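Local atomic coordinates of NADPH-flavin oxidoreductase (Vibrio harveyi, PDB entry 1BKJ), a protein that catalyses the NADPH-dependent reduction of FMN to FMNH2, working as a homodimer and supplying reduced flavin to luciferase in bioluminescence. Residues A74-F79 against G130-S135; N58-F63 against D140-L145; Q67-S72 against G154-H159. All blocks are in the same frame, centred on the assembly; numbering follows the deposited sequence.

Contact 1: A74-F79 against G130-S135; sequences AEFLVF and GGLRNS. With FMN (flavin mononucleotide), chain D.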
loop_
_atom_site.group_PDB
_atom_site.type_symbol
_atom_site.label_atom_id
_atom_site.label_comp_id
_atom_site.label_asym_id
_atom_site.label_seq_id
_atom_site.Cartn_x
_atom_site.Cartn_y
_atom_site.Cartn_z
ATOM N N ALA A 74 -4.689 -22.430 -0.300
ATOM C CA ALA A 74 -3.455 -23.194 -0.514
ATOM C C ALA A 74 -2.288 -22.519 0.220
ATOM O O ALA A 74 -1.442 -23.198 0.792
ATOM C CB ALA A 74 -3.160 -23.325 -2.009
ATOM N N GLU A 75 -2.273 -21.183 0.221
ATOM C CA GLU A 75 -1.244 -20.390 0.906
ATOM C C GLU A 75 -1.845 -19.206 1.691
ATOM O O GLU A 75 -2.784 -18.562 1.222
ATOM C CB GLU A 75 -0.206 -19.823 -0.092
ATOM C CG GLU A 75 0.750 -20.833 -0.758
ATOM C CD GLU A 75 1.639 -21.587 0.220
ATOM O OE1 GLU A 75 2.212 -20.951 1.131
ATOM O OE2 GLU A 75 1.778 -22.820 0.064
ATOM N N PHE A 76 -1.330 -18.953 2.895
ATOM C CA PHE A 76 -1.768 -17.811 3.684
ATOM C C PHE A 76 -0.526 -17.042 4.126
ATOM O O PHE A 76 0.294 -17.559 4.887
ATOM C CB PHE A 76 -2.628 -18.208 4.890
ATOM C CG PHE A 76 -3.269 -17.030 5.600
ATOM C CD1 PHE A 76 -4.259 -16.253 4.955
ATOM C CD2 PHE A 76 -2.852 -16.656 6.899
ATOM C CE1 PHE A 76 -4.828 -15.115 5.582
ATOM C CE2 PHE A 76 -3.416 -15.514 7.544
ATOM C CZ PHE A 76 -4.405 -14.747 6.876
ATOM N N LEU A 77 -0.414 -15.809 3.627
ATOM C CA LEU A 77 0.706 -14.901 3.904
ATOM C C LEU A 77 0.257 -13.750 4.806
ATOM O O LEU A 77 -0.801 -13.168 4.572
ATOM C CB LEU A 77 1.230 -14.311 2.593
ATOM C CG LEU A 77 1.603 -15.217 1.422
ATOM C CD1 LEU A 77 2.033 -14.348 0.263
ATOM C CD2 LEU A 77 2.712 -16.202 1.814
ATOM N N VAL A 78 1.036 -13.440 5.848
ATOM C CA VAL A 78 0.711 -12.349 6.767
ATOM C C VAL A 78 1.766 -11.254 6.592
ATOM O O VAL A 78 2.958 -11.507 6.767
ATOM C CB VAL A 78 0.668 -12.817 8.250
ATOM C CG1 VAL A 78 0.135 -11.703 9.147
ATOM C CG2 VAL A 78 -0.199 -14.065 8.421
ATOM N N PHE A 79 1.313 -10.049 6.234
ATOM C CA PHE A 79 2.192 -8.904 6.005
ATOM C C PHE A 79 2.337 -8.087 7.250
ATOM O O PHE A 79 1.345 -7.655 7.838
ATOM C CB PHE A 79 1.668 -8.054 4.859
ATOM C CG PHE A 79 1.835 -8.698 3.522
ATOM C CD1 PHE A 79 0.973 -9.736 3.105
ATOM C CD2 PHE A 79 2.899 -8.318 2.692
ATOM C CE1 PHE A 79 1.180 -10.400 1.867
ATOM C CE2 PHE A 79 3.121 -8.963 1.459
ATOM C CZ PHE A 79 2.259 -10.012 1.041
ATOM N N GLY A 130 -7.961 -8.175 6.209
ATOM C CA GLY A 130 -7.692 -7.131 7.184
ATOM C C GLY A 130 -8.364 -7.418 8.514
ATOM O O GLY A 130 -8.084 -6.748 9.513
ATOM N N GLY A 131 -9.223 -8.445 8.521
ATOM C CA GLY A 131 -9.945 -8.878 9.706
ATOM C C GLY A 131 -9.069 -9.289 10.878
ATOM O O GLY A 131 -9.522 -9.243 12.016
ATOM N N LEU A 132 -7.818 -9.663 10.598
ATOM C CA LEU A 132 -6.839 -10.045 11.618
ATOM C C LEU A 132 -6.580 -8.944 12.641
ATOM O O LEU A 132 -6.246 -9.234 13.793
ATOM C CB LEU A 132 -5.498 -10.411 10.961
ATOM C CG LEU A 132 -5.398 -11.716 10.164
ATOM C CD1 LEU A 132 -3.980 -11.869 9.609
ATOM C CD2 LEU A 132 -5.764 -12.896 11.055
ATOM N N ARG A 133 -6.763 -7.689 12.219
ATOM C CA ARG A 133 -6.544 -6.508 13.082
ATOM C C ARG A 133 -7.527 -6.369 14.249
ATOM O O ARG A 133 -7.199 -5.757 15.271
ATOM C CB ARG A 133 -6.496 -5.205 12.266
ATOM C CG ARG A 133 -5.238 -5.065 11.407
ATOM C CD ARG A 133 -4.965 -3.612 10.981
ATOM N NE ARG A 133 -6.096 -2.980 10.314
ATOM C CZ ARG A 133 -6.419 -3.123 9.031
ATOM N NH1 ARG A 133 -5.701 -3.887 8.214
ATOM N NH2 ARG A 133 -7.502 -2.522 8.568
ATOM N N ASN A 134 -8.692 -7.010 14.132
ATOM C CA ASN A 134 -9.687 -6.975 15.203
ATOM C C ASN A 134 -9.244 -7.824 16.427
ATOM O O ASN A 134 -9.700 -7.606 17.550
ATOM C CB ASN A 134 -11.073 -7.369 14.666
ATOM C CG ASN A 134 -12.203 -6.813 15.520
ATOM O OD1 ASN A 134 -12.204 -5.624 15.876
ATOM N ND2 ASN A 134 -13.142 -7.678 15.903
ATOM N N SER A 135 -8.288 -8.726 16.193
ATOM C CA SER A 135 -7.683 -9.592 17.214
ATOM C C SER A 135 -6.156 -9.451 17.078
ATOM O O SER A 135 -5.419 -10.433 17.200
ATOM C CB SER A 135 -8.084 -11.048 16.975
ATOM O OG SER A 135 -9.449 -11.268 17.289
HETATM N N1 FMN D . -12.303 -9.350 2.111
HETATM C C2 FMN D . -12.737 -10.345 2.956
HETATM O O2 FMN D . -13.622 -11.125 2.713
HETATM N N3 FMN D . -12.101 -10.316 4.190
HETATM C C4 FMN D . -11.262 -9.284 4.705
HETATM O O4 FMN D . -10.898 -9.370 5.863
HETATM C C4A FMN D . -10.956 -8.243 3.766
HETATM N N5 FMN D . -9.937 -7.376 4.140
HETATM C C5A FMN D . -9.365 -6.506 3.199
HETATM C C6 FMN D . -8.261 -5.773 3.593
HETATM C C7 FMN D . -7.613 -4.940 2.683
HETATM C C7M FMN D . -6.260 -4.313 3.134
HETATM C C8 FMN D . -8.122 -4.813 1.358
HETATM C C8M FMN D . -7.578 -3.849 0.356
HETATM C C9 FMN D . -9.215 -5.537 0.959
HETATM C C9A FMN D . -9.866 -6.421 1.874
HETATM N N10 FMN D . -10.962 -7.284 1.508
HETATM C C10 FMN D . -11.447 -8.261 2.415
HETATM C "C1'" FMN D . -11.373 -7.404 0.213
HETATM C "C2'" FMN D . -12.620 -6.659 -0.202
HETATM O "O2'" FMN D . -13.703 -6.537 0.618
HETATM C "C3'" FMN D . -12.673 -6.133 -1.575
HETATM O "O3'" FMN D . -11.450 -5.741 -2.145
HETATM C "C4'" FMN D . -13.868 -5.404 -2.126
HETATM O "O4'" FMN D . -15.105 -5.481 -1.459
HETATM C "C5'" FMN D . -13.894 -4.964 -3.511
HETATM O "O5'" FMN D . -14.172 -6.212 -4.216
HETATM P P FMN D . -13.132 -6.963 -5.221
HETATM O O1P FMN D . -13.037 -6.061 -6.353
HETATM O O2P FMN D . -13.783 -8.278 -5.442
HETATM O O3P FMN D . -11.795 -7.019 -4.584
#

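Contact 2: N58-F63 against D140-L145; sequences NELAQF and DELLGL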
loop_
_atom_site.group_PDB
_atom_site.type_symbol
_atom_site.label_atom_id
_atom_site.label_comp_id
_atom_site.label_asym_id
_atom_site.label_seq_id
_atom_site.Cartn_x
_atom_site.Cartn_y
_atom_site.Cartn_z
ATOM N N ASN A 58 -6.034 -22.626 11.584
ATOM C CA ASN A 58 -7.369 -22.765 12.153
ATOM C C ASN A 58 -7.591 -21.620 13.160
ATOM O O ASN A 58 -8.646 -20.958 13.146
ATOM C CB ASN A 58 -7.531 -24.145 12.814
ATOM N N GLU A 59 -6.541 -21.314 13.932
ATOM C CA GLU A 59 -6.581 -20.241 14.925
ATOM C C GLU A 59 -6.649 -18.872 14.228
ATOM O O GLU A 59 -7.378 -17.985 14.688
ATOM C CB GLU A 59 -5.372 -20.307 15.871
ATOM C CG GLU A 59 -5.367 -21.524 16.807
ATOM C CD GLU A 59 -4.137 -21.592 17.728
ATOM O OE1 GLU A 59 -4.186 -20.991 18.821
ATOM O OE2 GLU A 59 -3.129 -22.255 17.375
ATOM N N LEU A 60 -5.949 -18.733 13.094
ATOM C CA LEU A 60 -5.955 -17.479 12.325
ATOM C C LEU A 60 -7.291 -17.194 11.637
ATOM O O LEU A 60 -7.699 -16.034 11.539
ATOM C CB LEU A 60 -4.803 -17.420 11.320
ATOM C CG LEU A 60 -3.425 -17.122 11.927
ATOM C CD1 LEU A 60 -2.345 -17.376 10.915
ATOM C CD2 LEU A 60 -3.358 -15.708 12.456
ATOM N N ALA A 61 -7.998 -18.249 11.226
ATOM C CA ALA A 61 -9.313 -18.107 10.594
ATOM C C ALA A 61 -10.311 -17.555 11.601
ATOM O O ALA A 61 -11.110 -16.695 11.269
ATOM C CB ALA A 61 -9.794 -19.450 10.029
ATOM N N GLN A 62 -10.168 -17.982 12.856
ATOM C CA GLN A 62 -11.017 -17.534 13.951
ATOM C C GLN A 62 -10.669 -16.089 14.300
ATOM O O GLN A 62 -11.562 -15.250 14.460
ATOM C CB GLN A 62 -10.821 -18.438 15.173
ATOM C CG GLN A 62 -11.694 -18.110 16.368
ATOM C CD GLN A 62 -11.443 -19.050 17.504
ATOM O OE1 GLN A 62 -11.719 -20.253 17.407
ATOM N NE2 GLN A 62 -10.887 -18.527 18.585
ATOM N N PHE A 63 -9.368 -15.795 14.343
ATOM C CA PHE A 63 -8.892 -14.456 14.665
ATOM C C PHE A 63 -9.216 -13.434 13.589
ATOM O O PHE A 63 -9.192 -12.241 13.850
ATOM C CB PHE A 63 -7.395 -14.471 14.969
ATOM C CG PHE A 63 -7.040 -15.044 16.322
ATOM C CD1 PHE A 63 -7.948 -14.989 17.399
ATOM C CD2 PHE A 63 -5.791 -15.653 16.523
ATOM C CE1 PHE A 63 -7.620 -15.540 18.664
ATOM C CE2 PHE A 63 -5.443 -16.209 17.782
ATOM C CZ PHE A 63 -6.362 -16.154 18.855
ATOM N N ASP A 140 -0.498 -11.390 16.881
ATOM C CA ASP A 140 0.891 -10.965 17.113
ATOM C C ASP A 140 1.649 -11.959 18.005
ATOM O O ASP A 140 2.796 -12.291 17.721
ATOM C CB ASP A 140 0.874 -9.569 17.742
ATOM C CG ASP A 140 2.250 -8.970 17.911
ATOM O OD1 ASP A 140 2.979 -9.396 18.824
ATOM O OD2 ASP A 140 2.584 -8.029 17.163
ATOM N N GLU A 141 0.989 -12.439 19.058
ATOM C CA GLU A 141 1.578 -13.403 19.983
ATOM C C GLU A 141 1.708 -14.775 19.326
ATOM O O GLU A 141 2.725 -15.454 19.502
ATOM C CB GLU A 141 0.745 -13.498 21.268
ATOM N N LEU A 142 0.711 -15.147 18.516
ATOM C CA LEU A 142 0.685 -16.445 17.812
ATOM C C LEU A 142 1.846 -16.596 16.835
ATOM O O LEU A 142 2.478 -17.660 16.764
ATOM C CB LEU A 142 -0.658 -16.630 17.073
ATOM C CG LEU A 142 -0.971 -17.955 16.365
ATOM C CD1 LEU A 142 -0.863 -19.122 17.339
ATOM C CD2 LEU A 142 -2.362 -17.887 15.782
ATOM N N LEU A 143 2.163 -15.492 16.155
ATOM C CA LEU A 143 3.250 -15.449 15.181
ATOM C C LEU A 143 4.614 -15.115 15.796
ATOM O O LEU A 143 5.633 -15.154 15.102
ATOM C CB LEU A 143 2.903 -14.485 14.035
ATOM C CG LEU A 143 1.636 -14.822 13.228
ATOM C CD1 LEU A 143 1.411 -13.791 12.162
ATOM C CD2 LEU A 143 1.712 -16.212 12.609
ATOM N N GLY A 144 4.616 -14.779 17.091
ATOM C CA GLY A 144 5.839 -14.458 17.813
ATOM C C GLY A 144 6.558 -13.206 17.344
ATOM O O GLY A 144 7.795 -13.166 17.355
ATOM N N LEU A 145 5.782 -12.201 16.919
ATOM C CA LEU A 145 6.333 -10.937 16.432
ATOM C C LEU A 145 7.026 -10.183 17.570
ATOM O O LEU A 145 6.447 -9.989 18.631
ATOM C CB LEU A 145 5.245 -10.068 15.773
ATOM C CG LEU A 145 4.445 -10.616 14.578
ATOM C CD1 LEU A 145 3.573 -9.499 14.004
ATOM C CD2 LEU A 145 5.347 -11.209 13.486
#

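Contact 3: Q67-S72 against G154-H159; sequences QAYVES and GMCLGH. With FMN (flavin mononucleotide), chain D.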
loop_
_atom_site.group_PDB
_atom_site.type_symbol
_atom_site.label_atom_id
_atom_site.label_comp_id
_atom_site.label_asym_id
_atom_site.label_seq_id
_atom_site.Cartn_x
_atom_site.Cartn_y
_atom_site.Cartn_z
ATOM N N GLN A 67 -13.419 -16.461 9.135
ATOM C CA GLN A 67 -13.389 -16.410 7.673
ATOM C C GLN A 67 -12.721 -17.723 7.259
ATOM O O GLN A 67 -11.497 -17.857 7.334
ATOM C CB GLN A 67 -12.622 -15.169 7.193
ATOM C CG GLN A 67 -13.277 -13.846 7.637
ATOM C CD GLN A 67 -12.698 -12.630 6.940
ATOM O OE1 GLN A 67 -12.711 -12.552 5.724
ATOM N NE2 GLN A 67 -12.201 -11.669 7.714
ATOM N N ALA A 68 -13.560 -18.702 6.905
ATOM C CA ALA A 68 -13.155 -20.064 6.533
ATOM C C ALA A 68 -12.076 -20.228 5.458
ATOM O O ALA A 68 -11.249 -21.144 5.543
ATOM C CB ALA A 68 -14.388 -20.891 6.176
ATOM N N TYR A 69 -12.055 -19.324 4.487
ATOM C CA TYR A 69 -11.074 -19.358 3.416
ATOM C C TYR A 69 -9.622 -19.094 3.846
ATOM O O TYR A 69 -8.695 -19.262 3.063
ATOM C CB TYR A 69 -11.498 -18.449 2.266
ATOM C CG TYR A 69 -12.249 -17.206 2.671
ATOM C CD1 TYR A 69 -13.642 -17.255 2.888
ATOM C CD2 TYR A 69 -11.578 -15.973 2.851
ATOM C CE1 TYR A 69 -14.365 -16.098 3.276
ATOM C CE2 TYR A 69 -12.286 -14.808 3.242
ATOM C CZ TYR A 69 -13.678 -14.883 3.453
ATOM O OH TYR A 69 -14.389 -13.766 3.827
ATOM N N VAL A 70 -9.428 -18.719 5.108
ATOM C CA VAL A 70 -8.087 -18.520 5.652
ATOM C C VAL A 70 -7.520 -19.921 5.908
ATOM O O VAL A 70 -6.325 -20.133 5.748
ATOM C CB VAL A 70 -8.124 -17.687 6.938
ATOM C CG1 VAL A 70 -6.771 -17.689 7.656
ATOM C CG2 VAL A 70 -8.555 -16.272 6.624
ATOM N N GLU A 71 -8.391 -20.874 6.257
ATOM C CA GLU A 71 -7.970 -22.256 6.501
ATOM C C GLU A 71 -7.919 -23.088 5.210
ATOM O O GLU A 71 -6.988 -23.877 5.031
ATOM C CB GLU A 71 -8.878 -22.935 7.539
ATOM N N SER A 72 -8.855 -22.859 4.286
ATOM C CA SER A 72 -8.924 -23.626 3.040
ATOM C C SER A 72 -8.005 -23.187 1.897
ATOM O O SER A 72 -7.772 -23.954 0.953
ATOM C CB SER A 72 -10.373 -23.743 2.564
ATOM O OG SER A 72 -10.888 -22.486 2.169
ATOM N N GLY A 154 -3.518 -10.120 6.212
ATOM C CA GLY A 154 -3.150 -11.407 5.664
ATOM C C GLY A 154 -3.555 -11.452 4.197
ATOM O O GLY A 154 -4.114 -10.479 3.667
ATOM N N MET A 155 -3.262 -12.567 3.533
ATOM C CA MET A 155 -3.622 -12.760 2.133
ATOM C C MET A 155 -3.812 -14.241 1.843
ATOM O O MET A 155 -2.929 -15.052 2.128
ATOM C CB MET A 155 -2.555 -12.180 1.190
ATOM C CG MET A 155 -2.936 -12.277 -0.290
ATOM S SD MET A 155 -1.717 -11.592 -1.386
ATOM C CE MET A 155 -2.103 -9.873 -1.231
ATOM N N CYS A 156 -4.986 -14.578 1.315
ATOM C CA CYS A 156 -5.310 -15.948 0.922
ATOM C C CYS A 156 -4.982 -16.098 -0.560
ATOM O O CYS A 156 -5.268 -15.201 -1.345
ATOM C CB CYS A 156 -6.803 -16.243 1.092
ATOM S SG CYS A 156 -7.422 -16.184 2.756
ATOM N N LEU A 157 -4.328 -17.199 -0.926
ATOM C CA LEU A 157 -3.990 -17.494 -2.321
ATOM C C LEU A 157 -4.337 -18.958 -2.611
ATOM O O LEU A 157 -4.237 -19.812 -1.725
ATOM C CB LEU A 157 -2.490 -17.250 -2.620
ATOM C CG LEU A 157 -1.867 -15.842 -2.540
ATOM C CD1 LEU A 157 -0.369 -15.903 -2.786
ATOM C CD2 LEU A 157 -2.561 -14.885 -3.517
ATOM N N GLY A 158 -4.781 -19.229 -3.834
ATOM C CA GLY A 158 -5.111 -20.592 -4.227
ATOM C C GLY A 158 -5.858 -20.655 -5.540
ATOM O O GLY A 158 -6.096 -19.633 -6.184
ATOM N N HIS A 159 -6.250 -21.860 -5.932
ATOM C CA HIS A 159 -6.997 -22.056 -7.172
ATOM C C HIS A 159 -8.485 -21.802 -6.922
ATOM O O HIS A 159 -9.064 -22.396 -6.015
ATOM C CB HIS A 159 -6.718 -23.445 -7.718
ATOM C CG HIS A 159 -5.308 -23.610 -8.182
ATOM N ND1 HIS A 159 -4.881 -23.175 -9.417
ATOM C CD2 HIS A 159 -4.229 -24.160 -7.577
ATOM C CE1 HIS A 159 -3.600 -23.458 -9.557
ATOM N NE2 HIS A 159 -3.180 -24.053 -8.455
HETATM N N1 FMN D . -12.303 -9.350 2.111
HETATM C C2 FMN D . -12.737 -10.345 2.956
HETATM O O2 FMN D . -13.622 -11.125 2.713
HETATM N N3 FMN D . -12.101 -10.316 4.190
HETATM C C4 FMN D . -11.262 -9.284 4.705
HETATM O O4 FMN D . -10.898 -9.370 5.863
HETATM C C4A FMN D . -10.956 -8.243 3.766
HETATM N N5 FMN D . -9.937 -7.376 4.140
HETATM C C5A FMN D . -9.365 -6.506 3.199
HETATM C C6 FMN D . -8.261 -5.773 3.593
HETATM C C7 FMN D . -7.613 -4.940 2.683
HETATM C C7M FMN D . -6.260 -4.313 3.134
HETATM C C8 FMN D . -8.122 -4.813 1.358
HETATM C C8M FMN D . -7.578 -3.849 0.356
HETATM C C9 FMN D . -9.215 -5.537 0.959
HETATM C C9A FMN D . -9.866 -6.421 1.874
HETATM N N10 FMN D . -10.962 -7.284 1.508
HETATM C C10 FMN D . -11.447 -8.261 2.415
HETATM C "C1'" FMN D . -11.373 -7.404 0.213
HETATM C "C2'" FMN D . -12.620 -6.659 -0.202
HETATM O "O2'" FMN D . -13.703 -6.537 0.618
HETATM C "C3'" FMN D . -12.673 -6.133 -1.575
HETATM O "O3'" FMN D . -11.450 -5.741 -2.145
HETATM C "C4'" FMN D . -13.868 -5.404 -2.126
HETATM O "O4'" FMN D . -15.105 -5.481 -1.459
HETATM C "C5'" FMN D . -13.894 -4.964 -3.511
HETATM O "O5'" FMN D . -14.172 -6.212 -4.216
HETATM P P FMN D . -13.132 -6.963 -5.221
HETATM O O1P FMN D . -13.037 -6.061 -6.353
HETATM O O2P FMN D . -13.783 -8.278 -5.442
HETATM O O3P FMN D . -11.795 -7.019 -4.584
#

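Contact 1: A74-F79 against G130-S135
Leu132 reaches from the short 3-10 turn 131-134 toward the strand at 75-79 and sets its CD1 methyl against two of its side chains. Leu132 CD1 meets the rim of the Phe76 ring, close to the ring plane, 4.0 Å from Phe76 CZ, and the same methyl rests 4.1 Å from CG1 of Val78. One branch of one leucine therefore carries the whole contact, which is apolar and buried. Phe76 and Leu132 come at each other from opposite directions. With its CG trans to the backbone N (chi1 -171°), Phe76 extends toward the turn and presents the far end of its ring. Leu60 of helix 54-63 and Cys156 of the adjacent strand also touch Phe76.

No hydrogen bond joins the two segments; the amides at the start of the turn bind the flavin instead. The amide of Gly130 points at FMN N5, with 3.0 Å between Gly130 N and N5 and a fairly straight N-H...N angle of 162°; its second bond, to O4, is weak. Gly131 N adds another bond to FMN O4, at 3.3 Å. Within the turn, Arg133 N bonds back to Gly130 O at 3.2 Å, and the Arg133 side chain forms a salt bridge with Glu99 of the second subunit. Backbone amides donating to N5 and O4 of the isoalloxazine are characteristic of the FMN site of the nitroreductase fold, and here Leu132 packs the turn that bears them onto the central sheet.

Contact 2: N58-F63 against D140-L145
The helical segment 58-63 and the end of helix 136-142 approach most closely in their backbones at Leu60 and Leu142, whose CA atoms are 8.7 Å apart. Just beyond Leu142 the chain turns back in a Schellman motif: Gly144 takes a positive phi of 65°, and bonds run from Gly144 N to Glu141 O and from Leu145 N to Asp140 O.

Leu142 fills the gap between the segments. Its CG lies opposite the backbone N (chi1 -175°), which carries both methyls across to the other helix. Leu142 CD2 settles among three residues, 3.9 Å from Glu59 CB and 4.1 Å from Leu60 CG. Leu142 CD2 also lies 4.0 Å from Phe63 CE2, at the ring edge near its plane. The other methyl, Leu142 CD1, is 3.9 Å from Glu59 OE2, so Glu59 meets the leucine with its CB at one methyl and its carboxylate at the other, on the exposed margin of the contact.

Inward, Leu60 continues onto Phe76 of strand 75-82 and Val139 of helix 136-142, and Leu143 touches Val78 of the same strand. Lys56 NZ, one turn before Leu60 in helix 54-63, makes a hydrogen bond to Leu142 O, while Leu143 and Leu145 pack against the second subunit.

Contact 3: Q67-S72 against G154-H159
Cys156 has the most surface buried here, its thiol directed from the strand at 154-158 toward the short helix 69-72. Cys156 SG lies 3.3 Å from Tyr69 O and 3.8 Å from Val70 CA, so the sulfur is lodged against backbone as much as side chain. The close approach fits the backbone spacing, since the CA atoms of Val70 and Cys156 are 6.1 Å apart.

Tyr69 meets the sulfur with the edge of its ring, Cys156 SG lying near the ring plane and 4.2 Å from Tyr69 CD2. The ring then runs on toward the cofactor, and Tyr69 OH ends 3.0 Å from FMN O2. Val70 completes the setting through CG2, the branch opposite its carbonyl carbon, 4.0 Å from Cys156 SG; this residue also packs on Phe76 of the neighbouring strand.

Just ahead of the helix, Gln67 grips the pyrimidine end of the flavin with both ends of its amide. FMN N3 donates to Gln67 OE1 at 2.8 Å in a nearly straight bond (172°), and Gln67 NE2 donates to FMN O4 at 3.2 Å. NE2 has a further partner in Ala64 O, which would help fix the amide's rotation.

The chemistry thus divides in two: packing centred on one sulfur seats the helix on the sheet, while Gln67 offers an acceptor and a donor complementary to N3-H and O4, a pairing consistent with recognition of the flavin's pyrimidine edge.

In the fold
Contacts 1 and 3 are buried and share the central sheet, joined through its adjacent strands 75-82 and 149-158, where Glu75 O meets Leu157 N and Leu77 N meets Met155 O. Both also touch the same FMN, contact 1 through backbone amides and contact 3 through an amide side chain and a tyrosine. Contact 2 lies farther out, only partly buried, and joins two helices with a carboxylate at its margin. Helix 54-63 ties it to the others: Leu60 touches Phe76 and Leu132 of contact 1, and Ala61 O accepts a backbone hydrogen bond from Gln67 N, tying that helix to segment 67-72 of contact 3.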